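CurJ (Moorea producens 3L, PDB 5TZ6) serves as the dehydratase domain of a polyketide synthase module in curacin biosynthesis, where it carries out vinylogous dehydration, probably on carrier-bound intermediates. Local coordinates at residues Leu38-Val43 / Gly179-Trp184; Val47-Ala52 / Leu82-Gln87; Ile42-Val47 / Asn301-Leu306. The protein carries 1 engineered substitution. All blocks are in the same frame, centred on the assembly; numbering follows the deposited sequence.

Interaction 1: Leu38-Val43 / Gly179-Trp184; sequences LADFIV and GQSFRW. Engineered in segment 38-43: Phe-41 (natural residue His). With 7OD ((2E,5R)-5-hydroxy-2-methylhept-2-enoic acid), chain C.
Phe-41, engineered in place of the natural histidine, presses on Phe-182 with the root of its side chain and turns its outer end to the ligand. Its CB sits over the face of the Phe-182 ring, 3.7 Å from CE2 of that residue, a CH-pi contact. Beyond it, Phe-41 CD2 lies above the centre of the same ring, 3.8 Å from Phe-182 CE1, making an edge-to-face pair with planes at 62°. Farther out, Phe-41 CE2 comes 3.8 Å from the ligand hydroxyl OAH, which lies in the plane of the ring at its edge, and Phe-41 CZ ends 3.6 Å from 7OD CAD. With CG anti to the backbone N (chi1 -162°), the ring is carried into the pocket, whose Asp-219 holds the ligand by a hydrogen bond. Next door, Gly-179 N donates to Asp-40 O at 2.6 Å. Asp-40 OD2 is gripped twice by Ser-181, by OG at 2.5 Å on the anti side and by N at 3.1 Å from above the carboxylate plane. These two donors would probably stabilise the carboxylate's negative charge, beside a Phe-41/Phe-182 pair that in this engineered protein reaches the ligand through Phe-41.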
loop_
_atom_site.group_PDB
_atom_site.type_symbol
_atom_site.label_atom_id
_atom_site.label_comp_id
_atom_site.label_asym_id
_atom_site.label_seq_id
_atom_site.Cartn_x
_atom_site.Cartn_y
_atom_site.Cartn_z
ATOM N N LEU A 38 7.843 13.965 -17.529
ATOM C CA LEU A 38 6.485 14.495 -17.559
ATOM C C LEU A 38 6.467 15.981 -17.903
ATOM O O LEU A 38 5.477 16.482 -18.448
ATOM C CB LEU A 38 5.804 14.254 -16.213
ATOM C CG LEU A 38 5.256 12.845 -15.966
ATOM C CD1 LEU A 38 4.693 12.731 -14.561
ATOM C CD2 LEU A 38 4.200 12.507 -16.997
ATOM N N ALA A 39 7.552 16.695 -17.613
ATOM C CA ALA A 39 7.625 18.107 -17.945
ATOM C C ALA A 39 7.770 18.356 -19.441
ATOM O O ALA A 39 7.828 19.522 -19.852
ATOM C CB ALA A 39 8.789 18.755 -17.191
ATOM N N ASP A 40 7.817 17.308 -20.263
ATOM C CA ASP A 40 8.026 17.454 -21.697
ATOM C C ASP A 40 6.766 17.205 -22.512
ATOM O O ASP A 40 6.834 17.180 -23.745
ATOM C CB ASP A 40 9.146 16.527 -22.167
ATOM C CG ASP A 40 10.514 17.032 -21.771
ATOM O OD1 ASP A 40 10.594 18.187 -21.310
ATOM O OD2 ASP A 40 11.509 16.296 -21.938
ATOM N N PHE A 41 5.622 17.013 -21.863
ATOM C CA PHE A 41 4.348 16.834 -22.547
ATOM C C PHE A 41 3.433 17.951 -22.055
ATOM O O PHE A 41 2.764 17.804 -21.029
ATOM C CB PHE A 41 3.745 15.436 -22.295
ATOM C CG PHE A 41 2.695 15.052 -23.298
ATOM C CD1 PHE A 41 1.386 15.493 -23.165
ATOM C CD2 PHE A 41 3.027 14.292 -24.406
ATOM C CE1 PHE A 41 0.420 15.157 -24.108
ATOM C CE2 PHE A 41 2.071 13.952 -25.354
ATOM C CZ PHE A 41 0.767 14.388 -25.207
ATOM N N ILE A 42 3.427 19.072 -22.776
ATOM C CA ILE A 42 2.742 20.296 -22.357
ATOM C C ILE A 42 1.557 20.519 -23.286
ATOM O O ILE A 42 1.737 20.688 -24.496
ATOM C CB ILE A 42 3.689 21.510 -22.384
ATOM C CG1 ILE A 42 4.975 21.212 -21.608
ATOM C CG2 ILE A 42 3.002 22.773 -21.869
ATOM C CD1 ILE A 42 4.744 20.448 -20.316
ATOM N N VAL A 43 0.349 20.534 -22.735
ATOM C CA VAL A 43 -0.867 20.771 -23.513
ATOM C C VAL A 43 -1.503 22.059 -23.009
ATOM O O VAL A 43 -1.877 22.152 -21.833
ATOM C CB VAL A 43 -1.851 19.596 -23.415
ATOM C CG1 VAL A 43 -3.044 19.832 -24.323
ATOM C CG2 VAL A 43 -1.153 18.292 -23.774
ATOM N N GLY A 179 8.474 18.126 -25.481
ATOM C CA GLY A 179 9.866 18.363 -25.156
ATOM C C GLY A 179 10.768 17.306 -25.776
ATOM O O GLY A 179 10.357 16.489 -26.602
ATOM N N GLN A 180 12.027 17.309 -25.334
ATOM C CA GLN A 180 13.026 16.438 -25.944
ATOM C C GLN A 180 12.731 14.969 -25.676
ATOM O O GLN A 180 12.781 14.140 -26.593
ATOM C CB GLN A 180 14.416 16.793 -25.418
ATOM C CG GLN A 180 15.561 16.090 -26.129
ATOM C CD GLN A 180 16.907 16.746 -25.861
ATOM O OE1 GLN A 180 16.976 17.911 -25.465
ATOM N NE2 GLN A 180 17.984 15.997 -26.073
ATOM N N SER A 181 12.372 14.631 -24.441
ATOM C CA SER A 181 12.239 13.226 -24.099
ATOM C C SER A 181 11.038 12.560 -24.759
ATOM O O SER A 181 10.961 11.328 -24.748
ATOM C CB SER A 181 12.168 13.080 -22.580
ATOM O OG SER A 181 11.081 13.815 -22.057
ATOM N N PHE A 182 10.136 13.319 -25.379
ATOM C CA PHE A 182 9.031 12.726 -26.125
ATOM C C PHE A 182 9.288 12.679 -27.628
ATOM O O PHE A 182 8.402 12.259 -28.381
ATOM C CB PHE A 182 7.722 13.483 -25.838
ATOM C CG PHE A 182 6.968 12.957 -24.650
ATOM C CD1 PHE A 182 6.057 11.918 -24.792
ATOM C CD2 PHE A 182 7.174 13.485 -23.389
ATOM C CE1 PHE A 182 5.365 11.411 -23.692
ATOM C CE2 PHE A 182 6.484 12.987 -22.286
ATOM C CZ PHE A 182 5.582 11.946 -22.438
ATOM N N ARG A 183 10.471 13.087 -28.085
ATOM C CA ARG A 183 10.785 13.153 -29.512
ATOM C C ARG A 183 11.724 12.001 -29.860
ATOM O O ARG A 183 12.930 12.178 -30.022
ATOM C CB ARG A 183 11.381 14.520 -29.876
ATOM C CG ARG A 183 10.379 15.667 -29.705
ATOM C CD ARG A 183 10.942 17.019 -30.100
ATOM N NE ARG A 183 9.933 18.056 -29.927
ATOM C CZ ARG A 183 9.737 19.067 -30.769
ATOM N NH1 ARG A 183 8.773 19.953 -30.531
ATOM N NH2 ARG A 183 10.477 19.172 -31.867
ATOM N N TRP A 184 11.146 10.804 -29.973
ATOM C CA TRP A 184 11.877 9.591 -30.311
ATOM C C TRP A 184 12.037 9.399 -31.812
ATOM O O TRP A 184 13.011 8.773 -32.250
ATOM C CB TRP A 184 11.157 8.356 -29.745
ATOM C CG TRP A 184 11.347 8.089 -28.275
ATOM C CD1 TRP A 184 10.920 8.861 -27.235
ATOM C CD2 TRP A 184 12.006 6.957 -27.691
ATOM N NE1 TRP A 184 11.275 8.284 -26.040
ATOM C CE2 TRP A 184 11.944 7.114 -26.292
ATOM C CE3 TRP A 184 12.647 5.829 -28.215
ATOM C CZ2 TRP A 184 12.498 6.184 -25.410
ATOM C CZ3 TRP A 184 13.200 4.905 -27.337
ATOM C CH2 TRP A 184 13.120 5.089 -25.952
HETATM O OAB 7OD C . -3.828 15.637 -25.677
HETATM C CAA 7OD C . -3.943 14.622 -24.959
HETATM O OAI 7OD C . -4.635 14.674 -23.917
HETATM C CAC 7OD C . -3.241 13.319 -25.357
HETATM C CAK 7OD C . -3.387 12.074 -24.466
HETATM C CAD 7OD C . -2.392 13.252 -26.638
HETATM C CAE 7OD C . -1.710 11.921 -26.994
HETATM C CAF 7OD C . -0.997 11.864 -28.368
HETATM O OAH 7OD C . 0.417 11.936 -28.160
HETATM C CAG 7OD C . -1.406 12.981 -29.335
HETATM C CAJ 7OD C . -0.940 12.588 -30.739
#

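Interaction 2: Val47-Ala52 / Leu82-Gln87; sequences VVVPGA and LAIPEQ. With 7OD ((2E,5R)-5-hydroxy-2-methylhept-2-enoic acid), chain C.
Val-49 pushes its CG2 methyl into the hollow between Leu-82 and Ile-84, 4.0 Å from Leu-82 CG and 3.9 Å from Ile-84 CD1. Val-49 and Leu-82 lie side by side and point the same way, whereas the Ile-84 chain reaches across toward the valine methyl. That reach comes from CG1 standing anti to the carbonyl carbon (chi1 -58°) and CD1 then running on extended. Val-47, on the same face, sets its CG1 more loosely beside Ile-84 CB. Leu-38 closes over this face, touching both Val-49 and Ile-84. The other face is shallower: Val-48 CG2 stands 4.3 Å from the small Ala-83 CB, and Val-48 also packs there on Leu-306 and Val-43. Val-48 and Ala-83 form the antiparallel non-hydrogen-bonded pair between strand 46-49 and the short edge strand 82-84. Around them, Ile-84 N donates to Val-47 O and Val-49 N donates to Leu-82 O, each at 2.9 Å. Alongside the first of these bonds, a water takes a hydrogen bond from Val-47 N at 2.6 Å and gives one to Ile-84 O at 2.7 Å. Past Val-49 the chain turns at Pro-50, the N-cap of helix 51-65, and Pro-50 CA comes 3.7 Å from the ligand methyl CAK. Pro-50 thus meets the ligand methyl through carbon, an apolar contact, while Val-47 and Val-49 direct the backbone groups named above to strand 82-84 and the water.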
loop_
_atom_site.group_PDB
_atom_site.type_symbol
_atom_site.label_atom_id
_atom_site.label_comp_id
_atom_site.label_asym_id
_atom_site.label_seq_id
_atom_site.Cartn_x
_atom_site.Cartn_y
_atom_site.Cartn_z
ATOM N N VAL A 47 0.965 20.554 -17.622
ATOM C CA VAL A 47 1.575 19.233 -17.624
ATOM C C VAL A 47 0.462 18.200 -17.689
ATOM O O VAL A 47 -0.416 18.159 -16.820
ATOM C CB VAL A 47 2.445 19.029 -16.382
ATOM C CG1 VAL A 47 2.916 17.589 -16.304
ATOM C CG2 VAL A 47 3.625 19.983 -16.409
ATOM N N VAL A 48 0.509 17.346 -18.706
ATOM C CA VAL A 48 -0.516 16.337 -18.932
ATOM C C VAL A 48 0.159 14.987 -19.089
ATOM O O VAL A 48 1.198 14.869 -19.749
ATOM C CB VAL A 48 -1.378 16.662 -20.169
ATOM C CG1 VAL A 48 -2.245 15.464 -20.539
ATOM C CG2 VAL A 48 -2.250 17.876 -19.902
ATOM N N VAL A 49 -0.431 13.962 -18.475
ATOM C CA VAL A 49 0.026 12.590 -18.605
ATOM C C VAL A 49 -0.766 11.942 -19.734
ATOM O O VAL A 49 -1.988 11.751 -19.576
ATOM C CB VAL A 49 -0.147 11.809 -17.299
ATOM C CG1 VAL A 49 0.290 10.369 -17.495
ATOM C CG2 VAL A 49 0.634 12.471 -16.178
ATOM N N PRO A 50 -0.152 11.581 -20.850
ATOM C CA PRO A 50 -0.897 10.946 -21.935
ATOM C C PRO A 50 -1.264 9.504 -21.604
ATOM O O PRO A 50 -0.687 8.871 -20.716
ATOM C CB PRO A 50 0.074 11.020 -23.117
ATOM C CG PRO A 50 1.427 11.013 -22.477
ATOM C CD PRO A 50 1.272 11.784 -21.195
ATOM N N GLY A 51 -2.248 8.989 -22.348
ATOM C CA GLY A 51 -2.684 7.610 -22.147
ATOM C C GLY A 51 -1.543 6.612 -22.248
ATOM O O GLY A 51 -1.431 5.682 -21.437
ATOM N N ALA A 52 -0.691 6.779 -23.261
ATOM C CA ALA A 52 0.489 5.939 -23.441
ATOM C C ALA A 52 1.201 5.721 -22.113
ATOM O O ALA A 52 1.660 4.613 -21.810
ATOM C CB ALA A 52 1.442 6.571 -24.458
ATOM N N LEU A 82 -5.291 13.044 -17.342
ATOM C CA LEU A 82 -4.671 13.411 -16.077
ATOM C C LEU A 82 -3.791 14.640 -16.285
ATOM O O LEU A 82 -2.871 14.620 -17.108
ATOM C CB LEU A 82 -3.852 12.249 -15.519
ATOM C CG LEU A 82 -2.937 12.579 -14.340
ATOM C CD1 LEU A 82 -3.685 13.354 -13.268
ATOM C CD2 LEU A 82 -2.362 11.302 -13.761
ATOM N N ALA A 83 -4.079 15.708 -15.550
ATOM C CA ALA A 83 -3.280 16.923 -15.589
ATOM C C ALA A 83 -2.721 17.185 -14.201
ATOM O O ALA A 83 -3.393 16.949 -13.194
ATOM C CB ALA A 83 -4.097 18.126 -16.070
ATOM N N ILE A 84 -1.495 17.687 -14.153
ATOM C CA ILE A 84 -0.802 17.875 -12.885
ATOM C C ILE A 84 -0.537 19.361 -12.684
ATOM O O ILE A 84 0.247 19.958 -13.435
ATOM C CB ILE A 84 0.499 17.063 -12.848
ATOM C CG1 ILE A 84 0.196 15.582 -13.076
ATOM C CG2 ILE A 84 1.219 17.275 -11.527
ATOM C CD1 ILE A 84 1.422 14.714 -13.077
ATOM N N PRO A 85 -1.163 19.994 -11.695
ATOM C CA PRO A 85 -0.914 21.420 -11.459
ATOM C C PRO A 85 0.563 21.693 -11.225
ATOM O O PRO A 85 1.345 20.801 -10.882
ATOM C CB PRO A 85 -1.749 21.731 -10.209
ATOM C CG PRO A 85 -2.041 20.400 -9.588
ATOM C CD PRO A 85 -2.106 19.424 -10.721
ATOM N N GLU A 86 0.938 22.957 -11.418
ATOM C CA GLU A 86 2.337 23.344 -11.313
ATOM C C GLU A 86 2.887 22.971 -9.946
ATOM O O GLU A 86 2.308 23.319 -8.914
ATOM C CB GLU A 86 2.495 24.847 -11.532
ATOM C CG GLU A 86 2.134 25.346 -12.913
ATOM C CD GLU A 86 2.363 26.838 -13.048
ATOM O OE1 GLU A 86 3.397 27.327 -12.543
ATOM O OE2 GLU A 86 1.507 27.523 -13.646
ATOM N N GLN A 87 4.010 22.260 -9.941
ATOM C CA GLN A 87 4.638 21.794 -8.712
ATOM C C GLN A 87 3.696 20.938 -7.870
ATOM O O GLN A 87 3.927 20.759 -6.671
ATOM C CB GLN A 87 5.162 22.980 -7.895
ATOM C CG GLN A 87 6.497 23.512 -8.392
ATOM C CD GLN A 87 7.062 24.600 -7.503
ATOM O OE1 GLN A 87 7.760 24.324 -6.527
ATOM N NE2 GLN A 87 6.769 25.851 -7.843
HETATM O OAB 7OD C . -3.828 15.637 -25.677
HETATM C CAA 7OD C . -3.943 14.622 -24.959
HETATM O OAI 7OD C . -4.635 14.674 -23.917
HETATM C CAC 7OD C . -3.241 13.319 -25.357
HETATM C CAK 7OD C . -3.387 12.074 -24.466
HETATM C CAD 7OD C . -2.392 13.252 -26.638
HETATM C CAE 7OD C . -1.710 11.921 -26.994
HETATM C CAF 7OD C . -0.997 11.864 -28.368
HETATM O OAH 7OD C . 0.417 11.936 -28.160
HETATM C CAG 7OD C . -1.406 12.981 -29.335
HETATM C CAJ 7OD C . -0.940 12.588 -30.739
HETATM O O HOH W 1 0.475 21.800 -15.397
#

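Interaction 3: Ile42-Val47 / Asn301-Leu306; sequences IVYEQV and NPKILL
A type I' turn from Val-43 to Gln-46 caps the hairpin of strands 41-43 and 46-49, and its Tyr-44 and Val-43 rest on the short helix 302-305 near the chain's end. Lys-303 lays its CB over one face of the Tyr-44 ring, 3.8 Å from the ring centroid and 19° off the normal, offset toward the rim: a CH-pi contact. The lysine chain then continues across the ring, bringing CE to 3.9 Å from Tyr-44 CE2. Tyr-44 has its CG anti to the carbonyl carbon (chi1 -82°), which swings the ring out from the turn and over the first turn of the helix. There Asn-301, the N-cap, accepts from Lys-303 N with OD1 at 2.9 Å, and Tyr-44 OH lies 3.3 Å from that same oxygen. The contact thereby ties the end of the second hot-dog half to a hairpin of the first, in the double hot-dog fold of polyketide dehydratases. Replacing Tyr-44 by an alanine would probably uncover the Lys-303 methylenes and leave a gap beside the helix N-cap. Pro-302 and Leu-305 also touch the bound ligand. Deeper in, Val-43 CG1 meets Pro-302 CB at 3.5 Å, the two side chains crossing at about a right angle, and Gln-46 OE1 lies 3.9 Å from Leu-306 CB.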
loop_
_atom_site.group_PDB
_atom_site.type_symbol
_atom_site.label_atom_id
_atom_site.label_comp_id
_atom_site.label_asym_id
_atom_site.label_seq_id
_atom_site.Cartn_x
_atom_site.Cartn_y
_atom_site.Cartn_z
ATOM N N ILE A 42 3.427 19.072 -22.776
ATOM C CA ILE A 42 2.742 20.296 -22.357
ATOM C C ILE A 42 1.557 20.519 -23.286
ATOM O O ILE A 42 1.737 20.688 -24.496
ATOM C CB ILE A 42 3.689 21.510 -22.384
ATOM C CG1 ILE A 42 4.975 21.212 -21.608
ATOM C CG2 ILE A 42 3.002 22.773 -21.869
ATOM C CD1 ILE A 42 4.744 20.448 -20.316
ATOM N N VAL A 43 0.349 20.534 -22.735
ATOM C CA VAL A 43 -0.867 20.771 -23.513
ATOM C C VAL A 43 -1.503 22.059 -23.009
ATOM O O VAL A 43 -1.877 22.152 -21.833
ATOM C CB VAL A 43 -1.851 19.596 -23.415
ATOM C CG1 VAL A 43 -3.044 19.832 -24.323
ATOM C CG2 VAL A 43 -1.153 18.292 -23.774
ATOM N N TYR A 44 -1.644 23.041 -23.899
ATOM C CA TYR A 44 -2.178 24.347 -23.524
ATOM C C TYR A 44 -1.554 24.847 -22.227
ATOM O O TYR A 44 -2.251 25.382 -21.357
ATOM C CB TYR A 44 -3.710 24.312 -23.408
ATOM C CG TYR A 44 -4.430 24.444 -24.735
ATOM C CD1 TYR A 44 -4.727 23.337 -25.511
ATOM C CD2 TYR A 44 -4.804 25.699 -25.219
ATOM C CE1 TYR A 44 -5.377 23.468 -26.728
ATOM C CE2 TYR A 44 -5.455 25.838 -26.433
ATOM C CZ TYR A 44 -5.737 24.719 -27.182
ATOM O OH TYR A 44 -6.382 24.845 -28.391
ATOM N N GLU A 45 -0.239 24.674 -22.095
ATOM C CA GLU A 45 0.590 25.150 -20.984
ATOM C C GLU A 45 0.440 24.329 -19.708
ATOM O O GLU A 45 0.935 24.754 -18.649
ATOM C CB GLU A 45 0.331 26.628 -20.675
ATOM C CG GLU A 45 0.586 27.547 -21.864
ATOM C CD GLU A 45 0.473 29.018 -21.503
ATOM O OE1 GLU A 45 1.212 29.837 -22.094
ATOM O OE2 GLU A 45 -0.346 29.354 -20.622
ATOM N N GLN A 46 -0.183 23.160 -19.762
ATOM C CA GLN A 46 -0.370 22.327 -18.585
ATOM C C GLN A 46 0.418 21.037 -18.735
ATOM O O GLN A 46 0.537 20.496 -19.838
ATOM C CB GLN A 46 -1.844 21.982 -18.359
ATOM C CG GLN A 46 -2.783 23.166 -18.230
ATOM C CD GLN A 46 -4.215 22.721 -17.981
ATOM O OE1 GLN A 46 -5.119 23.030 -18.756
ATOM N NE2 GLN A 46 -4.423 21.982 -16.895
ATOM N N VAL A 47 0.965 20.554 -17.622
ATOM C CA VAL A 47 1.575 19.233 -17.624
ATOM C C VAL A 47 0.462 18.200 -17.689
ATOM O O VAL A 47 -0.416 18.159 -16.820
ATOM C CB VAL A 47 2.445 19.029 -16.382
ATOM C CG1 VAL A 47 2.916 17.589 -16.304
ATOM C CG2 VAL A 47 3.625 19.983 -16.409
ATOM N N ASN A 301 -10.188 18.802 -29.742
ATOM C CA ASN A 301 -9.412 19.946 -29.301
ATOM C C ASN A 301 -8.795 19.610 -27.953
ATOM O O ASN A 301 -9.537 19.415 -26.981
ATOM C CB ASN A 301 -10.293 21.175 -29.186
ATOM C CG ASN A 301 -9.506 22.436 -28.875
ATOM O OD1 ASN A 301 -8.538 22.410 -28.110
ATOM N ND2 ASN A 301 -9.929 23.553 -29.460
ATOM N N PRO A 302 -7.469 19.526 -27.839
ATOM C CA PRO A 302 -6.879 19.103 -26.559
ATOM C C PRO A 302 -7.301 19.972 -25.395
ATOM O O PRO A 302 -7.335 19.487 -24.246
ATOM C CB PRO A 302 -5.369 19.198 -26.823
ATOM C CG PRO A 302 -5.245 19.022 -28.310
ATOM C CD PRO A 302 -6.445 19.743 -28.876
ATOM N N LYS A 303 -7.677 21.226 -25.659
ATOM C CA LYS A 303 -8.198 22.073 -24.594
ATOM C C LYS A 303 -9.386 21.416 -23.908
ATOM O O LYS A 303 -9.481 21.424 -22.674
ATOM C CB LYS A 303 -8.615 23.436 -25.143
ATOM C CG LYS A 303 -9.141 24.350 -24.046
ATOM C CD LYS A 303 -9.977 25.515 -24.569
ATOM C CE LYS A 303 -9.183 26.470 -25.432
ATOM N NZ LYS A 303 -10.023 27.640 -25.839
ATOM N N ILE A 304 -10.300 20.833 -24.690
ATOM C CA ILE A 304 -11.520 20.296 -24.098
ATOM C C ILE A 304 -11.225 19.009 -23.345
ATOM O O ILE A 304 -11.875 18.712 -22.336
ATOM C CB ILE A 304 -12.604 20.092 -25.173
ATOM C CG1 ILE A 304 -12.605 21.257 -26.167
ATOM C CG2 ILE A 304 -13.977 19.951 -24.521
ATOM C CD1 ILE A 304 -12.960 22.593 -25.548
ATOM N N LEU A 305 -10.236 18.235 -23.800
ATOM C CA LEU A 305 -9.813 17.079 -23.023
ATOM C C LEU A 305 -9.261 17.503 -21.673
ATOM O O LEU A 305 -9.440 16.790 -20.681
ATOM C CB LEU A 305 -8.779 16.254 -23.788
ATOM C CG LEU A 305 -9.334 15.137 -24.679
ATOM C CD1 LEU A 305 -10.422 15.653 -25.615
ATOM C CD2 LEU A 305 -8.209 14.474 -25.469
ATOM N N LEU A 306 -8.587 18.653 -21.609
ATOM C CA LEU A 306 -7.910 19.012 -20.369
ATOM C C LEU A 306 -8.854 19.524 -19.285
ATOM O O LEU A 306 -8.376 19.855 -18.194
ATOM C CB LEU A 306 -6.830 20.056 -20.642
ATOM C CG LEU A 306 -5.763 19.536 -21.598
ATOM C CD1 LEU A 306 -4.540 20.438 -21.574
ATOM C CD2 LEU A 306 -5.409 18.097 -21.236
#

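How the interactions relate
The hairpin of strands 41-43 and 46-49 runs through all three contacts: interactions 1 and 3 share Ile-42 and Val-43, and interactions 2 and 3 share Val-47. Between interactions 1 and 2, whose centres are 11 Å apart, Phe-41 O and Val-48 N at 3.3 Å form a probable hydrogen bond across the hairpin, and Leu-38 CD2 packs 3.7 Å from Val-49 CG2. Interactions 2 and 3 lie closer, 9 Å between centres, and touch also where Ala-83 CB comes 4.0 Å from Gln-46 NE2. The ligand links them from the pocket side: Phe-41 of interaction 1, Pro-50 and Gly-51 of interaction 2 and Leu-305 of interaction 3 all line its site.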